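Local structure of uncharacterized protein (Bacteroides ovatus, 4IRT) at residues 170-182 / 190-202. The protein is of unknown function but is a putative neuraminidase of beta-propeller fold that may act on sialic acid-containing glycans. Residues are numbered along the deposited sequence; the frame is centred on the assembly and turned at random.
With EDO (1,2-ethanediol), chain K.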
ATOM      1  N   LEU A 170      -3.634 -16.906   8.612  1.00 16.52           N
ATOM      2  CA  LEU A 170      -4.782 -16.045   8.717  1.00 15.08           C
ATOM      3  C   LEU A 170      -5.721 -16.255   7.539  1.00 15.56           C
ATOM      4  O   LEU A 170      -6.921 -16.406   7.736  1.00 14.72           O
ATOM      5  CB  LEU A 170      -4.311 -14.591   8.771  1.00 14.51           C
ATOM      6  CG  LEU A 170      -5.379 -13.523   8.923  1.00 14.12           C
ATOM      7  CD1 LEU A 170      -6.323 -13.822  10.087  1.00 15.22           C
ATOM      8  CD2 LEU A 170      -4.692 -12.180   9.135  1.00 14.33           C
ATOM      9  N   ILE A 171      -5.155 -16.281   6.322  1.00 15.19           N
ATOM     10  CA  ILE A 171      -5.906 -16.546   5.099  1.00 13.39           C
ATOM     11  C   ILE A 171      -5.380 -17.861   4.538  1.00 14.24           C
ATOM     12  O   ILE A 171      -4.175 -18.030   4.355  1.00 13.91           O
ATOM     13  CB  ILE A 171      -5.753 -15.428   4.065  1.00 12.48           C
ATOM     14  CG1 ILE A 171      -6.200 -14.073   4.610  1.00 12.60           C
ATOM     15  CG2 ILE A 171      -6.570 -15.714   2.824  1.00 12.50           C
ATOM     16  CD1 ILE A 171      -5.852 -12.921   3.682  1.00 12.94           C
ATOM     17  N   ASP A 172      -6.294 -18.809   4.320  1.00 13.16           N
ATOM     18  CA  ASP A 172      -5.946 -20.157   3.920  1.00 14.58           C
ATOM     19  C   ASP A 172      -6.352 -20.369   2.469  1.00 14.11           C
ATOM     20  O   ASP A 172      -7.537 -20.385   2.153  1.00 15.63           O
ATOM     21  CB  ASP A 172      -6.675 -21.163   4.835  1.00 16.34           C
ATOM     22  CG  ASP A 172      -6.198 -22.593   4.665  1.00 19.15           C
ATOM     23  OD1 ASP A 172      -5.301 -22.881   3.827  1.00 17.53           O
ATOM     24  OD2 ASP A 172      -6.740 -23.452   5.404  1.00 22.05           O
ATOM     25  N   GLY A 173      -5.349 -20.536   1.616  1.00 15.05           N
ATOM     26  CA  GLY A 173      -5.540 -20.875   0.208  1.00 14.77           C
ATOM     27  C   GLY A 173      -5.770 -22.352  -0.031  1.00 15.49           C
ATOM     28  O   GLY A 173      -5.971 -22.756  -1.170  1.00 15.28           O
ATOM     29  N   GLU A 174      -5.716 -23.153   1.037  1.00 15.79           N
ATOM     30  CA  GLU A 174      -6.079 -24.567   1.013  1.00 16.63           C
ATOM     31  C   GLU A 174      -5.340 -25.375  -0.052  1.00 16.58           C
ATOM     32  O   GLU A 174      -5.914 -26.305  -0.646  1.00 16.15           O
ATOM     33  CB  GLU A 174      -7.595 -24.754   0.827  1.00 17.29           C
ATOM     34  CG  GLU A 174      -8.456 -24.097   1.889  1.00 18.46           C
ATOM     35  CD  GLU A 174      -9.924 -24.293   1.617  1.00 19.03           C
ATOM     36  OE1 GLU A 174     -10.434 -25.389   1.908  1.00 22.84           O
ATOM     37  OE2 GLU A 174     -10.560 -23.368   1.101  1.00 19.33           O
ATOM     38  N   ASN A 175      -4.079 -25.031  -0.260  1.00 17.38           N
ATOM     39  CA  ASN A 175      -3.241 -25.647  -1.307  1.00 20.40           C
ATOM     40  C   ASN A 175      -3.828 -25.598  -2.708  1.00 19.29           C
ATOM     41  O   ASN A 175      -3.481 -26.413  -3.537  1.00 18.66           O
ATOM     42  CB  ASN A 175      -2.897 -27.090  -0.928  1.00 26.01           C
ATOM     43  CG  ASN A 175      -2.220 -27.179   0.437  1.00 33.28           C
ATOM     44  OD1 ASN A 175      -1.215 -26.509   0.689  1.00 40.69           O
ATOM     45  ND2 ASN A 175      -2.778 -27.979   1.328  1.00 42.36           N
ATOM     46  N   LYS A 176      -4.679 -24.604  -2.963  1.00 17.70           N
ATOM     47  CA  LYS A 176      -5.436 -24.480  -4.205  1.00 20.03           C
ATOM     48  C   LYS A 176      -5.231 -23.116  -4.849  1.00 16.71           C
ATOM     49  O   LYS A 176      -5.070 -23.009  -6.057  1.00 16.02           O
ATOM     50  CB  LYS A 176      -6.950 -24.604  -3.918  1.00 24.32           C
ATOM     51  CG  LYS A 176      -7.429 -26.009  -3.747  1.00 32.84           C
ATOM     52  CD  LYS A 176      -8.931 -26.063  -3.636  1.00 34.55           C
ATOM     53  CE  LYS A 176      -9.380 -27.501  -3.518  1.00 42.19           C
ATOM     54  NZ  LYS A 176     -10.675 -27.571  -2.793  1.00 55.71           N
ATOM     55  N   ARG A 177      -5.302 -22.075  -4.013  1.00 15.71           N
ATOM     56  CA  ARG A 177      -5.404 -20.701  -4.483  1.00 14.00           C
ATOM     57  C   ARG A 177      -4.505 -19.781  -3.665  1.00 13.52           C
ATOM     58  O   ARG A 177      -4.081 -20.126  -2.567  1.00 13.78           O
ATOM     59  CB  ARG A 177      -6.863 -20.210  -4.422  1.00 14.64           C
ATOM     60  CG  ARG A 177      -7.474 -20.144  -3.008  1.00 14.03           C
ATOM     61  CD  ARG A 177      -8.947 -19.768  -3.037  1.00 13.95           C
ATOM     62  NE  ARG A 177      -9.756 -20.673  -3.857  1.00 14.93           N
ATOM     63  CZ  ARG A 177     -10.234 -21.850  -3.460  1.00 16.70           C
ATOM     64  NH1 ARG A 177     -10.058 -22.277  -2.210  1.00 16.50           N
ATOM     65  NH2 ARG A 177     -10.916 -22.609  -4.315  1.00 17.57           N
ATOM     66  N   ASN A 178      -4.196 -18.635  -4.241  1.00 13.04           N
ATOM     67  CA  ASN A 178      -3.483 -17.589  -3.568  1.00 12.97           C
ATOM     68  C   ASN A 178      -4.460 -16.467  -3.198  1.00 11.98           C
ATOM     69  O   ASN A 178      -5.589 -16.397  -3.709  1.00 11.75           O
ATOM     70  CB  ASN A 178      -2.361 -17.030  -4.465  1.00 14.81           C
ATOM     71  CG  ASN A 178      -1.205 -17.999  -4.662  1.00 17.86           C
ATOM     72  OD1 ASN A 178      -0.953 -18.478  -5.760  1.00 21.34           O
ATOM     73  ND2 ASN A 178      -0.514 -18.286  -3.605  1.00 20.17           N
ATOM     74  N   ALA A 179      -3.983 -15.573  -2.342  1.00 12.48           N
ATOM     75  CA  ALA A 179      -4.640 -14.291  -2.060  1.00 11.30           C
ATOM     76  C   ALA A 179      -3.660 -13.145  -2.270  1.00 11.07           C
ATOM     77  O   ALA A 179      -2.442 -13.353  -2.162  1.00 11.29           O
ATOM     78  CB  ALA A 179      -5.143 -14.280  -0.639  1.00 11.50           C
ATOM     79  N   TYR A 180      -4.202 -11.950  -2.569  1.00 11.08           N
ATOM     80  CA  TYR A 180      -3.474 -10.693  -2.569  1.00 11.11           C
ATOM     81  C   TYR A 180      -4.263  -9.725  -1.742  1.00 11.20           C
ATOM     82  O   TYR A 180      -5.449  -9.503  -2.007  1.00 10.28           O
ATOM     83  CB  TYR A 180      -3.289 -10.142  -3.976  1.00 12.30           C
ATOM     84  CG  TYR A 180      -2.401 -11.026  -4.782  1.00 13.59           C
ATOM     85  CD1 TYR A 180      -1.016 -10.856  -4.758  1.00 16.40           C
ATOM     86  CD2 TYR A 180      -2.931 -12.037  -5.548  1.00 15.57           C
ATOM     87  CE1 TYR A 180      -0.180 -11.698  -5.493  1.00 20.90           C
ATOM     88  CE2 TYR A 180      -2.113 -12.881  -6.284  1.00 19.51           C
ATOM     89  CZ  TYR A 180      -0.741 -12.710  -6.243  1.00 22.03           C
ATOM     90  OH  TYR A 180       0.045 -13.573  -6.970  1.00 26.44           O
ATOM     91  N   TRP A 181      -3.592  -9.166  -0.740  1.00 11.06           N
ATOM     92  CA  TRP A 181      -4.245  -8.410   0.315  1.00 10.42           C
ATOM     93  C   TRP A 181      -3.749  -6.982   0.427  1.00  9.83           C
ATOM     94  O   TRP A 181      -2.734  -6.627  -0.130  1.00 10.64           O
ATOM     95  CB  TRP A 181      -4.048  -9.121   1.667  1.00 10.37           C
ATOM     96  CG  TRP A 181      -2.590  -9.385   2.000  1.00 10.84           C
ATOM     97  CD1 TRP A 181      -1.700  -8.537   2.542  1.00 11.14           C
ATOM     98  CD2 TRP A 181      -1.887 -10.625   1.767  1.00 11.18           C
ATOM     99  NE1 TRP A 181      -0.449  -9.155   2.656  1.00 11.09           N
ATOM    100  CE2 TRP A 181      -0.561 -10.447   2.196  1.00 11.36           C
ATOM    101  CE3 TRP A 181      -2.265 -11.852   1.219  1.00 11.05           C
ATOM    102  CZ2 TRP A 181       0.396 -11.447   2.078  1.00 11.71           C
ATOM    103  CZ3 TRP A 181      -1.340 -12.843   1.123  1.00 12.84           C
ATOM    104  CH2 TRP A 181      -0.005 -12.638   1.539  1.00 12.70           C
ATOM    105  N   GLN A 182      -4.494  -6.190   1.186  1.00 10.04           N
ATOM    106  CA  GLN A 182      -4.111  -4.856   1.661  1.00 10.24           C
ATOM    107  C   GLN A 182      -4.757  -4.599   3.015  1.00 10.27           C
ATOM    108  O   GLN A 182      -5.783  -5.213   3.355  1.00  9.73           O
ATOM    109  CB  GLN A 182      -4.505  -3.747   0.645  1.00 10.41           C
ATOM    110  CG  GLN A 182      -5.976  -3.774   0.189  1.00 10.69           C
ATOM    111  CD  GLN A 182      -6.247  -4.682  -0.991  1.00 11.90           C
ATOM    112  OE1 GLN A 182      -5.368  -4.943  -1.825  1.00 13.43           O
ATOM    113  NE2 GLN A 182      -7.486  -5.195  -1.067  1.00 11.92           N
ATOM    114  N   THR A 190      -8.048  -0.193  15.067  1.00 13.10           N
ATOM    115  CA  THR A 190      -8.557  -1.417  14.438  1.00 12.76           C
ATOM    116  C   THR A 190      -7.745  -1.749  13.173  1.00 12.16           C
ATOM    117  O   THR A 190      -7.483  -0.879  12.318  1.00 10.12           O
ATOM    118  CB  THR A 190     -10.053  -1.266  14.098  1.00 14.23           C
ATOM    119  OG1 THR A 190     -10.778  -1.013  15.307  1.00 14.13           O
ATOM    120  CG2 THR A 190     -10.624  -2.503  13.409  1.00 17.12           C
ATOM    121  N   ILE A 191      -7.399  -3.016  13.022  1.00 12.05           N
ATOM    122  CA  ILE A 191      -6.693  -3.476  11.828  1.00 11.75           C
ATOM    123  C   ILE A 191      -7.733  -3.958  10.836  1.00 12.10           C
ATOM    124  O   ILE A 191      -8.491  -4.899  11.137  1.00 11.43           O
ATOM    125  CB  ILE A 191      -5.741  -4.652  12.129  1.00 14.05           C
ATOM    126  CG1 ILE A 191      -4.738  -4.293  13.233  1.00 13.89           C
ATOM    127  CG2 ILE A 191      -5.046  -5.101  10.854  1.00 12.64           C
ATOM    128  CD1 ILE A 191      -4.002  -5.495  13.786  1.00 14.05           C
ATOM    129  N   HIS A 192      -7.739  -3.342   9.651  1.00 11.09           N
ATOM    130  CA  HIS A 192      -8.601  -3.756   8.570  1.00 10.72           C
ATOM    131  C   HIS A 192      -7.814  -4.568   7.569  1.00  9.46           C
ATOM    132  O   HIS A 192      -6.659  -4.271   7.309  1.00  9.96           O
ATOM    133  CB  HIS A 192      -9.209  -2.526   7.867  1.00 10.44           C
ATOM    134  CG  HIS A 192     -10.034  -1.668   8.771  1.00 11.02           C
ATOM    135  ND1 HIS A 192     -11.394  -1.803   8.866  1.00 11.83           N
ATOM    136  CD2 HIS A 192      -9.689  -0.696   9.652  1.00 11.22           C
ATOM    137  CE1 HIS A 192     -11.864  -0.952   9.763  1.00 12.29           C
ATOM    138  NE2 HIS A 192     -10.850  -0.254  10.243  1.00 12.34           N
ATOM    139  N   LEU A 193      -8.463  -5.561   6.977  1.00 10.21           N
ATOM    140  CA  LEU A 193      -7.839  -6.436   5.981  1.00  9.88           C
ATOM    141  C   LEU A 193      -8.822  -6.764   4.876  1.00 10.64           C
ATOM    142  O   LEU A 193      -9.936  -7.207   5.148  1.00 10.22           O
ATOM    143  CB  LEU A 193      -7.427  -7.745   6.675  1.00 10.72           C
ATOM    144  CG  LEU A 193      -6.997  -8.937   5.820  1.00 10.18           C
ATOM    145  CD1 LEU A 193      -5.707  -8.671   5.091  1.00 10.54           C
ATOM    146  CD2 LEU A 193      -6.844 -10.152   6.720  1.00 10.70           C
ATOM    147  N   SER A 194      -8.409  -6.569   3.629  1.00 10.23           N
ATOM    148  CA  SER A 194      -9.194  -7.022   2.460  1.00  9.45           C
ATOM    149  C   SER A 194      -8.268  -7.704   1.457  1.00  9.40           C
ATOM    150  O   SER A 194      -7.024  -7.506   1.475  1.00  8.96           O
ATOM    151  CB  SER A 194      -9.953  -5.878   1.798  1.00 10.02           C
ATOM    152  OG  SER A 194      -9.091  -4.828   1.433  1.00 10.11           O
ATOM    153  N   TRP A 195      -8.868  -8.512   0.579  1.00  9.89           N
ATOM    154  CA  TRP A 195      -8.103  -9.294  -0.381  1.00  9.78           C
ATOM    155  C   TRP A 195      -8.951  -9.778  -1.525  1.00  9.69           C
ATOM    156  O   TRP A 195     -10.164  -9.771  -1.427  1.00 10.02           O
ATOM    157  CB  TRP A 195      -7.413 -10.485   0.298  1.00 10.12           C
ATOM    158  CG  TRP A 195      -8.275 -11.582   0.797  1.00 10.72           C
ATOM    159  CD1 TRP A 195      -8.541 -12.786   0.143  1.00 11.28           C
ATOM    160  CD2 TRP A 195      -8.923 -11.675   2.077  1.00 11.02           C
ATOM    161  NE1 TRP A 195      -9.325 -13.584   0.937  1.00 11.65           N
ATOM    162  CE2 TRP A 195      -9.573 -12.938   2.125  1.00 11.35           C
ATOM    163  CE3 TRP A 195      -9.064 -10.801   3.165  1.00 10.70           C
ATOM    164  CZ2 TRP A 195     -10.361 -13.333   3.209  1.00 11.92           C
ATOM    165  CZ3 TRP A 195      -9.843 -11.214   4.282  1.00 12.18           C
ATOM    166  CH2 TRP A 195     -10.468 -12.464   4.287  1.00 11.63           C
ATOM    167  N   VAL A 196      -8.280 -10.196  -2.589  1.00  9.57           N
ATOM    168  CA  VAL A 196      -8.897 -10.911  -3.704  1.00 10.00           C
ATOM    169  C   VAL A 196      -8.272 -12.295  -3.723  1.00 10.49           C
ATOM    170  O   VAL A 196      -7.135 -12.503  -3.245  1.00 10.26           O
ATOM    171  CB  VAL A 196      -8.657 -10.214  -5.073  1.00 10.55           C
ATOM    172  CG1 VAL A 196      -9.087  -8.737  -4.991  1.00 11.11           C
ATOM    173  CG2 VAL A 196      -7.211 -10.355  -5.523  1.00 10.87           C
ATOM    174  N   TRP A 197      -9.031 -13.250  -4.226  1.00 10.77           N
ATOM    175  CA  TRP A 197      -8.492 -14.545  -4.467  1.00 11.38           C
ATOM    176  C   TRP A 197      -7.861 -14.570  -5.827  1.00 11.59           C
ATOM    177  O   TRP A 197      -8.308 -13.880  -6.745  1.00 10.74           O
ATOM    178  CB  TRP A 197      -9.591 -15.586  -4.438  1.00 11.70           C
ATOM    179  CG  TRP A 197     -10.269 -15.732  -3.108  1.00 12.25           C
ATOM    180  CD1 TRP A 197     -11.581 -15.484  -2.838  1.00 13.37           C
ATOM    181  CD2 TRP A 197      -9.694 -16.220  -1.879  1.00 12.19           C
ATOM    182  NE1 TRP A 197     -11.860 -15.779  -1.517  1.00 12.73           N
ATOM    183  CE2 TRP A 197     -10.720 -16.238  -0.914  1.00 13.17           C
ATOM    184  CE3 TRP A 197      -8.418 -16.667  -1.512  1.00 12.11           C
ATOM    185  CZ2 TRP A 197     -10.509 -16.694   0.415  1.00 13.01           C
ATOM    186  CZ3 TRP A 197      -8.219 -17.114  -0.211  1.00 11.88           C
ATOM    187  CH2 TRP A 197      -9.257 -17.115   0.735  1.00 12.39           C
ATOM    188  N   ARG A 198      -6.811 -15.373  -5.978  1.00 12.39           N
ATOM    189  CA  ARG A 198      -6.371 -15.727  -7.322  1.00 14.11           C
ATOM    190  C   ARG A 198      -6.368 -17.236  -7.426  1.00 12.67           C
ATOM    191  O   ARG A 198      -5.621 -17.910  -6.725  1.00 14.41           O
ATOM    192  CB  ARG A 198      -4.997 -15.214  -7.697  1.00 14.95           C
ATOM    193  CG  ARG A 198      -4.805 -15.437  -9.196  1.00 17.44           C
ATOM    194  CD  ARG A 198      -3.464 -15.066  -9.735  1.00 16.60           C
ATOM    195  NE  ARG A 198      -3.302 -13.627  -9.847  1.00 15.98           N
ATOM    196  CZ  ARG A 198      -2.216 -13.067 -10.341  1.00 18.31           C
ATOM    197  NH1 ARG A 198      -1.246 -13.834 -10.828  1.00 19.19           N
ATOM    198  NH2 ARG A 198      -2.095 -11.748 -10.375  1.00 17.52           N
ATOM    199  N   GLU A 199      -7.154 -17.747  -8.348  1.00 12.86           N
ATOM    200  CA  GLU A 199      -7.448 -19.148  -8.399  1.00 12.89           C
ATOM    201  C   GLU A 199      -6.262 -19.994  -8.891  1.00 13.52           C
ATOM    202  O   GLU A 199      -6.000 -21.042  -8.319  1.00 14.21           O
ATOM    203  CB  GLU A 199      -8.707 -19.369  -9.227  1.00 13.88           C
ATOM    204  CG  GLU A 199      -9.493 -20.590  -8.854  1.00 14.49           C
ATOM    205  CD  GLU A 199      -9.847 -20.715  -7.368  1.00 13.87           C
ATOM    206  OE1 GLU A 199     -10.015 -19.736  -6.624  1.00 12.08           O
ATOM    207  OE2 GLU A 199     -10.027 -21.849  -6.942  1.00 17.99           O
ATOM    208  N   THR A 200      -5.504 -19.500  -9.886  1.00 12.50           N
ATOM    209  CA  THR A 200      -4.332 -20.212 -10.382  1.00 12.93           C
ATOM    210  C   THR A 200      -3.266 -19.222 -10.875  1.00 12.60           C
ATOM    211  O   THR A 200      -3.278 -18.060 -10.502  1.00 12.94           O
ATOM    212  CB  THR A 200      -4.756 -21.291 -11.433  1.00 13.06           C
ATOM    213  OG1 THR A 200      -3.647 -22.141 -11.802  1.00 13.52           O
ATOM    214  CG2 THR A 200      -5.356 -20.643 -12.693  1.00 13.09           C
ATOM    215  N   TRP A 201      -2.311 -19.680 -11.679  1.00 13.15           N
ATOM    216  CA  TRP A 201      -1.179 -18.816 -12.090  1.00 12.53           C
ATOM    217  C   TRP A 201      -1.611 -17.466 -12.637  1.00 13.22           C
ATOM    218  O   TRP A 201      -1.013 -16.443 -12.315  1.00 12.60           O
ATOM    219  CB  TRP A 201      -0.328 -19.532 -13.148  1.00 12.91           C
ATOM    220  CG  TRP A 201       0.362 -20.767 -12.614  1.00 13.13           C
ATOM    221  CD1 TRP A 201      -0.025 -22.068 -12.778  1.00 12.80           C
ATOM    222  CD2 TRP A 201       1.549 -20.797 -11.816  1.00 13.15           C
ATOM    223  NE1 TRP A 201       0.860 -22.910 -12.114  1.00 13.36           N
ATOM    224  CE2 TRP A 201       1.828 -22.150 -11.523  1.00 13.54           C
ATOM    225  CE3 TRP A 201       2.420 -19.800 -11.332  1.00 13.05           C
ATOM    226  CZ2 TRP A 201       2.935 -22.538 -10.770  1.00 13.71           C
ATOM    227  CZ3 TRP A 201       3.535 -20.196 -10.584  1.00 13.04           C
ATOM    228  CH2 TRP A 201       3.760 -21.545 -10.294  1.00 13.42           C
ATOM    229  N   HIS A 202      -2.653 -17.463 -13.453  1.00 13.04           N
ATOM    230  CA  HIS A 202      -2.911 -16.348 -14.327  1.00 12.86           C
ATOM    231  C   HIS A 202      -3.752 -15.245 -13.696  1.00 12.11           C
ATOM    232  O   HIS A 202      -4.702 -15.498 -12.965  1.00 12.20           O
ATOM    233  CB  HIS A 202      -3.538 -16.843 -15.606  1.00 14.04           C
ATOM    234  CG  HIS A 202      -2.779 -17.976 -16.215  1.00 15.41           C
ATOM    235  ND1 HIS A 202      -2.933 -19.285 -15.796  1.00 15.32           N
ATOM    236  CD2 HIS A 202      -1.796 -17.985 -17.146  1.00 15.26           C
ATOM    237  CE1 HIS A 202      -2.107 -20.057 -16.484  1.00 16.99           C
ATOM    238  NE2 HIS A 202      -1.406 -19.293 -17.310  1.00 17.51           N
TER
HETATM  239  C1  EDO K 510      -3.416 -17.259   0.971  1.00 16.54           C
HETATM  240  O1  EDO K 510      -2.458 -18.235   0.568  1.00 18.14           O
HETATM  241  C2  EDO K 510      -2.727 -16.143   1.773  1.00 15.92           C
HETATM  242  O2  EDO K 510      -2.241 -16.609   3.038  1.00 16.50           O
HETATM  243  O   HOH W   1      -3.202 -19.073  -7.480  1.00 15.11           O
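I171, in the segment that leads into strand 178-185, packs its side chain against two tryptophans, W195 and W197, of strand 191-198. The strands 178-185 and 191-198 form an antiparallel beta hairpin, the first two strands of a four-stranded sheet consistent with a propeller blade. I171 CD1 sits over one face of the W195 indole in a CH-pi contact, 4.0 Å from the centroid of the five-membered ring. The other branch, CG2, lies anti to the backbone N and meets W197 CH2 at 3.7 Å. A179 CB comes up to W195 CD1 on the same face of the sheet. W197 is sandwiched, with W195 NE1 over one ring face and R177 CD over the opposite one; R177 CD lies 3.5 Å from W197 CE3. Paired backbone bonds join N178 with R198, Y180 with V196 and Q182 with S194. On the other side of the sheet, Y180 CE2 lies over one face of the R198 guanidinium, whose NE bonds to N206. Q182 NE2 donates to S194 OG at 3.0 Å, while Q182 OE1 accepts from T254 N.

At the polar edge, R177 bends at chi3 (57°) and holds E199 side-on with two nitrogens. R177 NH2 meets the syn lone pair of E199 OE2 at 2.9 Å, and NE bonds to OE1, which is also bonded to H207 NE2. E174 OE2 adds a longer salt bridge to R177 NH1. An alanine here would probably leave the E199 carboxylate without its arginine and take the CD contact away from the W197 ring. The R177 NE to E199 OE1 bond is 2.9 Å long and nearly straight, at 169°.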